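Local coordinates for protein 2-dehydropantoate 2-reductase (Bacillus subtilis, PDB 3EGO) that probably catalyses the NADPH-dependent reduction of 2-dehydropantoate (ketopantoate) to (R)-pantoate, the second of two steps that make (R)-pantoate for pantothenate synthesis, at residues Ala18-Leu23 against Val134-Leu139; His106-Trp111 against Ser145-Ala150; Met212-Gln217 against Ala279-Phe284. All blocks are in the same frame, centred on the assembly; numbering follows the deposited sequence. Where two conformers were deposited one is given.

Contact 1 (Ala18-Leu23 against Val134-Leu139); sequences AYYLSL and VDHTGL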
loop_
_atom_site.group_PDB
_atom_site.type_symbol
_atom_site.label_atom_id
_atom_site.label_comp_id
_atom_site.label_asym_id
_atom_site.label_seq_id
_atom_site.Cartn_x
_atom_site.Cartn_y
_atom_site.Cartn_z
ATOM N N ALA A 18 26.332 24.098 4.011
ATOM C CA ALA A 18 26.872 25.366 3.495
ATOM C C ALA A 18 27.018 26.358 4.642
ATOM O O ALA A 18 28.036 27.004 4.744
ATOM C CB ALA A 18 25.931 25.920 2.413
ATOM N N TYR A 19 26.020 26.465 5.523
ATOM C CA TYR A 19 26.145 27.384 6.630
ATOM C C TYR A 19 27.397 27.085 7.495
ATOM O O TYR A 19 28.271 27.944 7.783
ATOM C CB TYR A 19 24.877 27.399 7.517
ATOM C CG TYR A 19 25.173 28.302 8.708
ATOM C CD1 TYR A 19 25.120 29.693 8.573
ATOM C CD2 TYR A 19 25.615 27.772 9.922
ATOM C CE1 TYR A 19 25.453 30.515 9.632
ATOM C CE2 TYR A 19 25.948 28.565 10.958
ATOM C CZ TYR A 19 25.886 29.949 10.800
ATOM O OH TYR A 19 26.232 30.749 11.860
ATOM N N TYR A 20 27.522 25.839 7.902
ATOM C CA TYR A 20 28.526 25.556 8.870
ATOM C C TYR A 20 29.910 25.528 8.265
ATOM O O TYR A 20 30.869 25.939 8.934
ATOM C CB TYR A 20 28.186 24.257 9.622
ATOM C CG TYR A 20 27.154 24.416 10.704
ATOM C CD1 TYR A 20 25.877 23.883 10.561
ATOM C CD2 TYR A 20 27.475 25.061 11.898
ATOM C CE1 TYR A 20 24.934 23.992 11.568
ATOM C CE2 TYR A 20 26.549 25.176 12.907
ATOM C CZ TYR A 20 25.265 24.633 12.731
ATOM O OH TYR A 20 24.318 24.733 13.747
ATOM N N LEU A 21 30.044 25.060 7.017
ATOM C CA LEU A 21 31.383 25.015 6.385
ATOM C C LEU A 21 31.839 26.432 5.971
ATOM O O LEU A 21 33.026 26.741 5.995
ATOM C CB LEU A 21 31.409 24.074 5.172
ATOM C CG LEU A 21 31.197 22.585 5.566
ATOM C CD1 LEU A 21 30.941 21.670 4.329
ATOM C CD2 LEU A 21 32.411 22.112 6.412
ATOM N N SER A 22 30.879 27.299 5.681
ATOM C CA SER A 22 31.173 28.722 5.394
ATOM C C SER A 22 31.872 29.419 6.569
ATOM O O SER A 22 32.542 30.436 6.372
ATOM C CB SER A 22 29.889 29.466 5.073
ATOM O OG SER A 22 29.263 29.900 6.274
ATOM N N LEU A 23 31.748 28.884 7.781
ATOM C CA LEU A 23 32.427 29.476 8.937
ATOM C C LEU A 23 33.932 29.347 8.873
ATOM O O LEU A 23 34.618 30.058 9.582
ATOM C CB LEU A 23 31.945 28.880 10.273
ATOM C CG LEU A 23 30.444 29.000 10.585
ATOM C CD1 LEU A 23 30.127 28.180 11.815
ATOM C CD2 LEU A 23 30.048 30.430 10.833
ATOM N N VAL A 134 17.308 27.405 6.650
ATOM C CA VAL A 134 17.285 26.033 7.139
ATOM C C VAL A 134 17.213 26.032 8.663
ATOM O O VAL A 134 17.900 26.802 9.366
ATOM C CB VAL A 134 18.502 25.174 6.596
ATOM C CG1 VAL A 134 19.837 25.675 7.175
ATOM C CG2 VAL A 134 18.343 23.652 6.953
ATOM N N ASP A 135 16.421 25.128 9.205
ATOM C CA ASP A 135 16.300 25.064 10.647
ATOM C C ASP A 135 17.102 23.858 11.079
ATOM O O ASP A 135 16.844 22.761 10.586
ATOM C CB ASP A 135 14.833 24.864 10.956
ATOM C CG ASP A 135 14.514 24.878 12.445
ATOM O OD1 ASP A 135 15.402 25.052 13.296
ATOM O OD2 ASP A 135 13.321 24.718 12.759
ATOM N N HIS A 136 18.080 24.048 11.964
ATOM C CA HIS A 136 18.881 22.932 12.471
ATOM C C HIS A 136 18.095 22.348 13.657
ATOM O O HIS A 136 18.277 22.791 14.837
ATOM C CB HIS A 136 20.247 23.439 12.958
ATOM C CG HIS A 136 21.271 22.362 13.173
ATOM N ND1 HIS A 136 22.557 22.636 13.588
ATOM C CD2 HIS A 136 21.204 21.009 13.020
ATOM C CE1 HIS A 136 23.241 21.510 13.683
ATOM N NE2 HIS A 136 22.446 20.506 13.339
ATOM N N THR A 137 17.204 21.408 13.342
ATOM C CA THR A 137 16.266 20.848 14.331
ATOM C C THR A 137 16.846 19.737 15.209
ATOM O O THR A 137 16.293 19.424 16.268
ATOM C CB THR A 137 14.996 20.260 13.626
ATOM O OG1 THR A 137 15.400 19.376 12.579
ATOM C CG2 THR A 137 14.184 21.339 13.021
ATOM N N GLY A 138 17.947 19.135 14.778
ATOM C CA GLY A 138 18.479 17.945 15.438
ATOM C C GLY A 138 19.985 18.071 15.453
ATOM O O GLY A 138 20.627 18.031 14.435
ATOM N N LEU A 139 20.551 18.285 16.623
ATOM C CA LEU A 139 21.963 18.523 16.718
ATOM C C LEU A 139 22.656 17.175 16.664
ATOM O O LEU A 139 22.764 16.478 17.680
ATOM C CB LEU A 139 22.286 19.270 18.017
ATOM C CG LEU A 139 21.461 20.548 18.273
ATOM C CD1 LEU A 139 21.848 21.206 19.621
ATOM C CD2 LEU A 139 21.670 21.551 17.139
#
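Tyr20 reaches from helix 12-22 to the imidazole of His136 on strand 133-138, and its phenol oxygen meets the edge of that ring. Helix 12-22 is the first helix of the Rossmann-type domain that probably binds NADP. It follows the glycine-rich strand-to-helix turn; of the motif glycines, Gly9 and Gly11 precede the helix and Gly14 lies in its first turn. The contact thus ties this helix to a later strand of the same domain. The bond joins Tyr20 OH and His136 ND1 at 2.7 Å, close to the planes of both rings; either atom could be the donor. The rings are oblique, neither stacked nor edge-to-face, with planes at 69° and centroids 5.3 Å apart. Apart from the hydroxyl, the nearest approach is along one side of the phenol, where Tyr20 CE1 lies 3.4 Å from His136 ND1.

In His136, chi1 of -165° carries the ring toward the helix, and chi2 of 179° sets ND1 on the side of Tyr20. His136 also centres an inverse gamma turn, and the next two residues, Thr137 and Gly138, form a classic beta bulge opposite Gly125. The side chain of His136 lies about 5 Å from that of Ala126, a probable NADP-binding residue, which places the contact beside the likely cofactor site.

Lys49 NZ is a second hydrogen-bond partner of Tyr20 OH, so two bonds grip this buried oxygen, and the nearby ammonium would probably make the phenol more acidic. Phe166 and His163 also meet the Tyr20 ring. Within the segments, Tyr19 CD2 sits over the centre of the Tyr20 ring, and Leu139 CD2 lies 3.7 Å above the plane of the His136 imidazole, over its centre.

Contact 2 (His106-Trp111 against Ser145-Ala150); sequences HDLKDW and SAFDDA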
loop_
_atom_site.group_PDB
_atom_site.type_symbol
_atom_site.label_atom_id
_atom_site.label_comp_id
_atom_site.label_asym_id
_atom_site.label_seq_id
_atom_site.Cartn_x
_atom_site.Cartn_y
_atom_site.Cartn_z
ATOM N N HIS A 106 26.279 1.390 -6.000
ATOM C CA HIS A 106 26.415 0.659 -7.271
ATOM C C HIS A 106 27.004 1.544 -8.394
ATOM O O HIS A 106 27.831 1.089 -9.188
ATOM C CB HIS A 106 25.089 -0.014 -7.676
ATOM C CG HIS A 106 24.678 -1.140 -6.775
ATOM N ND1 HIS A 106 23.370 -1.360 -6.406
ATOM C CD2 HIS A 106 25.407 -2.103 -6.160
ATOM C CE1 HIS A 106 23.306 -2.414 -5.606
ATOM N NE2 HIS A 106 24.531 -2.881 -5.436
ATOM N N ASP A 107 26.612 2.813 -8.440
ATOM C CA ASP A 107 27.178 3.754 -9.411
ATOM C C ASP A 107 28.667 4.019 -9.170
ATOM O O ASP A 107 29.460 4.094 -10.110
ATOM C CB ASP A 107 26.410 5.083 -9.387
ATOM C CG ASP A 107 24.898 4.895 -9.208
ATOM O OD1 ASP A 107 24.421 3.732 -9.192
ATOM O OD2 ASP A 107 24.187 5.918 -9.065
ATOM N N LEU A 108 29.041 4.166 -7.901
ATOM C CA LEU A 108 30.433 4.426 -7.525
ATOM C C LEU A 108 31.368 3.242 -7.727
ATOM O O LEU A 108 32.541 3.430 -8.035
ATOM C CB LEU A 108 30.523 4.824 -6.051
ATOM C CG LEU A 108 29.796 6.068 -5.587
ATOM C CD1 LEU A 108 30.081 6.289 -4.128
ATOM C CD2 LEU A 108 30.221 7.224 -6.404
ATOM N N LYS A 109 30.849 2.040 -7.492
ATOM C CA LYS A 109 31.614 0.804 -7.604
ATOM C C LYS A 109 32.392 0.751 -8.913
ATOM O O LYS A 109 33.592 0.469 -8.931
ATOM C CB LYS A 109 30.664 -0.389 -7.567
ATOM C CG LYS A 109 31.117 -1.522 -6.680
ATOM C CD LYS A 109 30.564 -1.346 -5.276
ATOM C CE LYS A 109 31.048 -2.452 -4.360
ATOM N NZ LYS A 109 30.062 -2.752 -3.281
ATOM N N ASP A 110 31.683 0.998 -10.009
ATOM C CA ASP A 110 32.273 0.975 -11.340
ATOM C C ASP A 110 32.359 2.395 -11.854
ATOM O O ASP A 110 31.753 2.737 -12.871
ATOM C CB ASP A 110 31.409 0.148 -12.293
ATOM C CG ASP A 110 30.940 -1.149 -11.674
ATOM O OD1 ASP A 110 31.792 -1.912 -11.159
ATOM O OD2 ASP A 110 29.717 -1.404 -11.706
ATOM N N TRP A 111 33.088 3.237 -11.140
ATOM C CA TRP A 111 33.273 4.596 -11.608
ATOM C C TRP A 111 34.750 4.851 -11.850
ATOM O O TRP A 111 35.544 4.955 -10.915
ATOM C CB TRP A 111 32.658 5.631 -10.644
ATOM C CG TRP A 111 32.488 6.975 -11.286
ATOM C CD1 TRP A 111 32.322 7.219 -12.615
ATOM C CD2 TRP A 111 32.448 8.255 -10.638
ATOM N NE1 TRP A 111 32.200 8.567 -12.841
ATOM C CE2 TRP A 111 32.268 9.227 -11.645
ATOM C CE3 TRP A 111 32.555 8.678 -9.306
ATOM C CZ2 TRP A 111 32.193 10.592 -11.365
ATOM C CZ3 TRP A 111 32.484 10.039 -9.031
ATOM C CH2 TRP A 111 32.301 10.976 -10.053
ATOM N N SER A 145 33.777 8.143 5.614
ATOM C CA SER A 145 34.795 7.100 5.426
ATOM C C SER A 145 35.382 7.282 4.053
ATOM O O SER A 145 34.733 7.892 3.196
ATOM C CB SER A 145 34.144 5.730 5.464
ATOM O OG SER A 145 33.441 5.543 6.676
ATOM N N ALA A 146 36.586 6.750 3.805
ATOM C CA ALA A 146 37.122 6.656 2.447
ATOM C C ALA A 146 36.445 5.547 1.633
ATOM O O ALA A 146 36.210 4.444 2.125
ATOM C CB ALA A 146 38.710 6.372 2.471
ATOM N N PHE A 147 36.149 5.813 0.381
ATOM C CA PHE A 147 35.558 4.754 -0.441
ATOM C C PHE A 147 36.668 4.265 -1.373
ATOM O O PHE A 147 37.410 5.049 -1.968
ATOM C CB PHE A 147 34.333 5.252 -1.216
ATOM C CG PHE A 147 33.651 4.204 -2.068
ATOM C CD1 PHE A 147 32.710 3.334 -1.532
ATOM C CD2 PHE A 147 33.928 4.113 -3.418
ATOM C CE1 PHE A 147 32.057 2.382 -2.351
ATOM C CE2 PHE A 147 33.289 3.156 -4.217
ATOM C CZ PHE A 147 32.363 2.297 -3.677
ATOM N N ASP A 148 36.763 2.956 -1.480
ATOM C CA ASP A 148 37.770 2.340 -2.302
ATOM C C ASP A 148 39.122 2.795 -1.755
ATOM O O ASP A 148 39.352 2.721 -0.556
ATOM C CB ASP A 148 37.581 2.740 -3.760
ATOM C CG ASP A 148 38.180 1.724 -4.717
ATOM O OD1 ASP A 148 38.469 0.592 -4.267
ATOM O OD2 ASP A 148 38.368 2.056 -5.908
ATOM N N ASP A 149 39.984 3.308 -2.623
ATOM C CA ASP A 149 41.360 3.555 -2.227
ATOM C C ASP A 149 41.653 5.027 -1.963
ATOM O O ASP A 149 42.769 5.498 -2.209
ATOM C CB ASP A 149 42.303 3.044 -3.317
ATOM N N ALA A 150 40.659 5.771 -1.487
ATOM C CA ALA A 150 40.907 7.173 -1.211
ATOM C C ALA A 150 41.639 7.358 0.114
ATOM O O ALA A 150 41.393 6.653 1.101
ATOM C CB ALA A 150 39.599 8.013 -1.272
#
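Leu108 and Phe147 carry this contact: the end of helix 103-109 rests on a phenyl ring that projects from the turn after strand 142-146. Phe147 is extended from its backbone, CG lying opposite the main-chain N (chi1 -179°), and the ring is turned nearly square to the CA-CB-CG plane (chi2 84°). This sends the far side of the ring, CE2 and CZ, into the helix. Leu108 takes the common helical leucine conformation, with chi1 -61° and an extended chi2, which directs its isobutyl group along one face of the ring. Leu108 CB makes the closest approach, 3.7 Å from Phe147 CE2, while Leu108 CD1 lies over that face.

Lys109 touches the same end of the ring from its backbone: its N is 4.1 Å from Phe147 CZ, neither over the face nor at the edge. Its CA-CB bond points away from the other segment, yet the first two torsions of the chain, well off the usual staggered values, bring Lys109 CD back to 4.4 Å from Phe147 CZ. The aliphatic part of this exposed lysine thus lies along the outer margin of the contact.

Phe147 also opens a type II' beta turn that runs to Ala150, closed by a weak bond of 3.4 Å from Ala150 N to Phe147 O, with Asp148 in the positive-phi position. Beyond the segments, Trp174 meets the Phe147 ring, and Leu108 packs on Ile117, Val119, Phe84 and Phe97 of the Rossmann-type domain, so the two side chains belong to a wider apolar layer between helix and sheet.

With no hydrogen bond across the segments, the fit of Leu108 to the ring face and the burial of both side chains set the position of the turn against the helix end.

Contact 3 (Met212-Gln217 against Ala279-Phe284); sequences MKLVFQ and AVHLEF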
loop_
_atom_site.group_PDB
_atom_site.type_symbol
_atom_site.label_atom_id
_atom_site.label_comp_id
_atom_site.label_asym_id
_atom_site.label_seq_id
_atom_site.Cartn_x
_atom_site.Cartn_y
_atom_site.Cartn_z
ATOM N N MET A 212 7.598 -6.189 10.151
ATOM C CA MET A 212 8.935 -5.548 10.171
ATOM C C MET A 212 10.089 -6.546 10.366
ATOM O O MET A 212 11.118 -6.460 9.701
ATOM C CB MET A 212 9.015 -4.433 11.242
ATOM C CG MET A 212 10.119 -3.374 10.927
ATOM S SD MET A 212 10.186 -1.883 11.975
ATOM C CE MET A 212 10.179 -2.593 13.598
ATOM N N LYS A 213 9.917 -7.485 11.290
ATOM C CA LYS A 213 10.965 -8.489 11.553
ATOM C C LYS A 213 11.268 -9.306 10.311
ATOM O O LYS A 213 12.435 -9.597 10.001
ATOM C CB LYS A 213 10.545 -9.399 12.694
ATOM C CG LYS A 213 11.714 -10.006 13.463
ATOM C CD LYS A 213 11.211 -11.019 14.458
ATOM C CE LYS A 213 12.380 -11.762 15.100
ATOM N NZ LYS A 213 11.912 -12.401 16.372
ATOM N N LEU A 214 10.210 -9.680 9.580
ATOM C CA LEU A 214 10.367 -10.418 8.329
ATOM C C LEU A 214 11.146 -9.609 7.305
ATOM O O LEU A 214 11.986 -10.139 6.567
ATOM C CB LEU A 214 8.989 -10.810 7.761
ATOM C CG LEU A 214 8.199 -11.901 8.486
ATOM C CD1 LEU A 214 6.845 -12.090 7.821
ATOM C CD2 LEU A 214 9.016 -13.201 8.491
ATOM N N VAL A 215 10.840 -8.310 7.229
ATOM C CA VAL A 215 11.621 -7.422 6.373
ATOM C C VAL A 215 13.076 -7.335 6.896
ATOM O O VAL A 215 14.024 -7.446 6.137
ATOM C CB VAL A 215 10.993 -6.011 6.304
ATOM C CG1 VAL A 215 11.891 -5.057 5.554
ATOM C CG2 VAL A 215 9.620 -6.102 5.580
ATOM N N PHE A 216 13.232 -7.161 8.200
ATOM C CA PHE A 216 14.608 -7.082 8.759
ATOM C C PHE A 216 15.458 -8.324 8.356
ATOM O O PHE A 216 16.608 -8.231 7.891
ATOM C CB PHE A 216 14.522 -6.973 10.279
ATOM C CG PHE A 216 15.864 -7.033 10.945
ATOM C CD1 PHE A 216 16.621 -5.878 11.087
ATOM C CD2 PHE A 216 16.385 -8.245 11.395
ATOM C CE1 PHE A 216 17.885 -5.926 11.687
ATOM C CE2 PHE A 216 17.648 -8.293 12.003
ATOM C CZ PHE A 216 18.382 -7.132 12.136
ATOM N N GLN A 217 14.865 -9.502 8.523
ATOM C CA GLN A 217 15.580 -10.747 8.251
ATOM C C GLN A 217 16.080 -10.819 6.832
ATOM O O GLN A 217 17.209 -11.242 6.615
ATOM C CB GLN A 217 14.728 -11.967 8.615
ATOM C CG GLN A 217 14.398 -12.014 10.120
ATOM C CD GLN A 217 13.508 -13.182 10.515
ATOM O OE1 GLN A 217 13.590 -13.674 11.648
ATOM N NE2 GLN A 217 12.660 -13.647 9.579
ATOM N N ALA A 279 13.833 -12.054 -1.521
ATOM C CA ALA A 279 13.544 -10.765 -0.918
ATOM C C ALA A 279 12.092 -10.496 -1.247
ATOM O O ALA A 279 11.784 -9.432 -1.775
ATOM C CB ALA A 279 14.389 -9.720 -1.564
ATOM N N VAL A 280 11.230 -11.471 -0.942
ATOM C CA VAL A 280 9.818 -11.383 -1.318
ATOM C C VAL A 280 9.095 -10.211 -0.651
ATOM O O VAL A 280 8.278 -9.549 -1.298
ATOM C CB VAL A 280 9.037 -12.685 -1.050
ATOM C CG1 VAL A 280 8.906 -12.941 0.421
ATOM C CG2 VAL A 280 7.656 -12.596 -1.672
ATOM N N HIS A 281 9.373 -9.959 0.627
ATOM C CA HIS A 281 8.709 -8.846 1.306
ATOM C C HIS A 281 9.231 -7.525 0.788
ATOM O O HIS A 281 8.455 -6.633 0.473
ATOM C CB HIS A 281 8.893 -8.941 2.804
ATOM C CG HIS A 281 8.315 -10.186 3.384
ATOM N ND1 HIS A 281 9.000 -11.379 3.417
ATOM C CD2 HIS A 281 7.093 -10.433 3.905
ATOM C CE1 HIS A 281 8.231 -12.304 3.970
ATOM N NE2 HIS A 281 7.064 -11.758 4.263
ATOM N N LEU A 282 10.549 -7.381 0.711
ATOM C CA LEU A 282 11.118 -6.192 0.066
ATOM C C LEU A 282 10.582 -5.963 -1.355
ATOM O O LEU A 282 10.378 -4.831 -1.788
ATOM C CB LEU A 282 12.657 -6.291 0.055
ATOM C CG LEU A 282 13.335 -6.115 1.420
ATOM C CD1 LEU A 282 14.756 -6.644 1.341
ATOM C CD2 LEU A 282 13.360 -4.654 1.806
ATOM N N GLU A 283 10.376 -7.033 -2.116
ATOM C CA GLU A 283 9.946 -6.850 -3.488
ATOM C C GLU A 283 8.497 -6.336 -3.501
ATOM O O GLU A 283 8.111 -5.504 -4.338
ATOM C CB GLU A 283 9.991 -8.201 -4.198
ATOM C CG GLU A 283 9.950 -8.115 -5.673
ATOM C CD GLU A 283 11.335 -8.150 -6.231
ATOM O OE1 GLU A 283 11.817 -7.074 -6.610
ATOM O OE2 GLU A 283 11.942 -9.250 -6.270
ATOM N N PHE A 284 7.678 -6.842 -2.601
ATOM C CA PHE A 284 6.264 -6.434 -2.578
ATOM C C PHE A 284 6.146 -4.935 -2.162
ATOM O O PHE A 284 5.355 -4.152 -2.709
ATOM C CB PHE A 284 5.454 -7.295 -1.593
ATOM C CG PHE A 284 3.966 -6.959 -1.613
ATOM C CD1 PHE A 284 3.143 -7.518 -2.586
ATOM C CD2 PHE A 284 3.437 -6.022 -0.741
ATOM C CE1 PHE A 284 1.783 -7.187 -2.644
ATOM C CE2 PHE A 284 2.097 -5.671 -0.788
ATOM C CZ PHE A 284 1.272 -6.226 -1.755
#
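His281 stands against helix 206-223 with one face of its imidazole under Leu214, while its CB meets Val215; these three residues bury the most surface in the contact. Leu214 CB lies 4.1 Å from the centroid of the His281 ring and only 10° off the ring normal, a CH-pi contact over the face. One methyl of Leu214 reaches the ring as well, Leu214 CD1 lying 3.6 Å from His281 NE2.

The two methyls of Val215 fork between His281 and Leu282. With CG1 anti to the backbone N (chi1 173°), the branches divide: Val215 CG2 is 4.0 Å from His281 CB, and Val215 CG1 is 4.0 Å from Leu282 CD2. The helix segments cross at -109° with their axes 9.1 Å apart, so the interface is compact, built on one short patch of each helix.

The polar atoms of the histidine are answered outside the two segments. Glu218, on the same helix as Leu214, binds ND1 through OE2 and the backbone N of Leu282 through OE1, which fixes the rotation of the ring; its carboxylate would probably keep the proton on ND1. NE2 hydrogen-bonds to NE2 of His281 of the second subunit, placing the contact at the dimer interface; that bond then needs one of the two rings to be neutral.

In the helical C-terminal domain, Phe211 meets the His281 ring edge-to-face, Leu282 also packs on Leu269 of helix 261-274, and Val215 rests on Leu191 of helix 174-195, the long helix that carries the probable substrate-binding residues Asn185 and Asn189.

All three contacts are largely buried, but they serve different parts of the fold. Contacts 1 and 2 share the Rossmann-type domain and reach the same sheet through successive strands, 133-138 and 142-146; their centres lie about 27 Å apart and their segments alternate along the chain. Contact 3 joins two helices of the C-terminal domain, about 36 Å from contact 1 between centres. Their chemistry differs accordingly: contact 1, near the probable cofactor site, turns on one polar bond, whereas contact 2 is apolar, with an exposed lysine at its margin. Contact 3 mixes apolar and CH-pi packing and alone touches the second subunit.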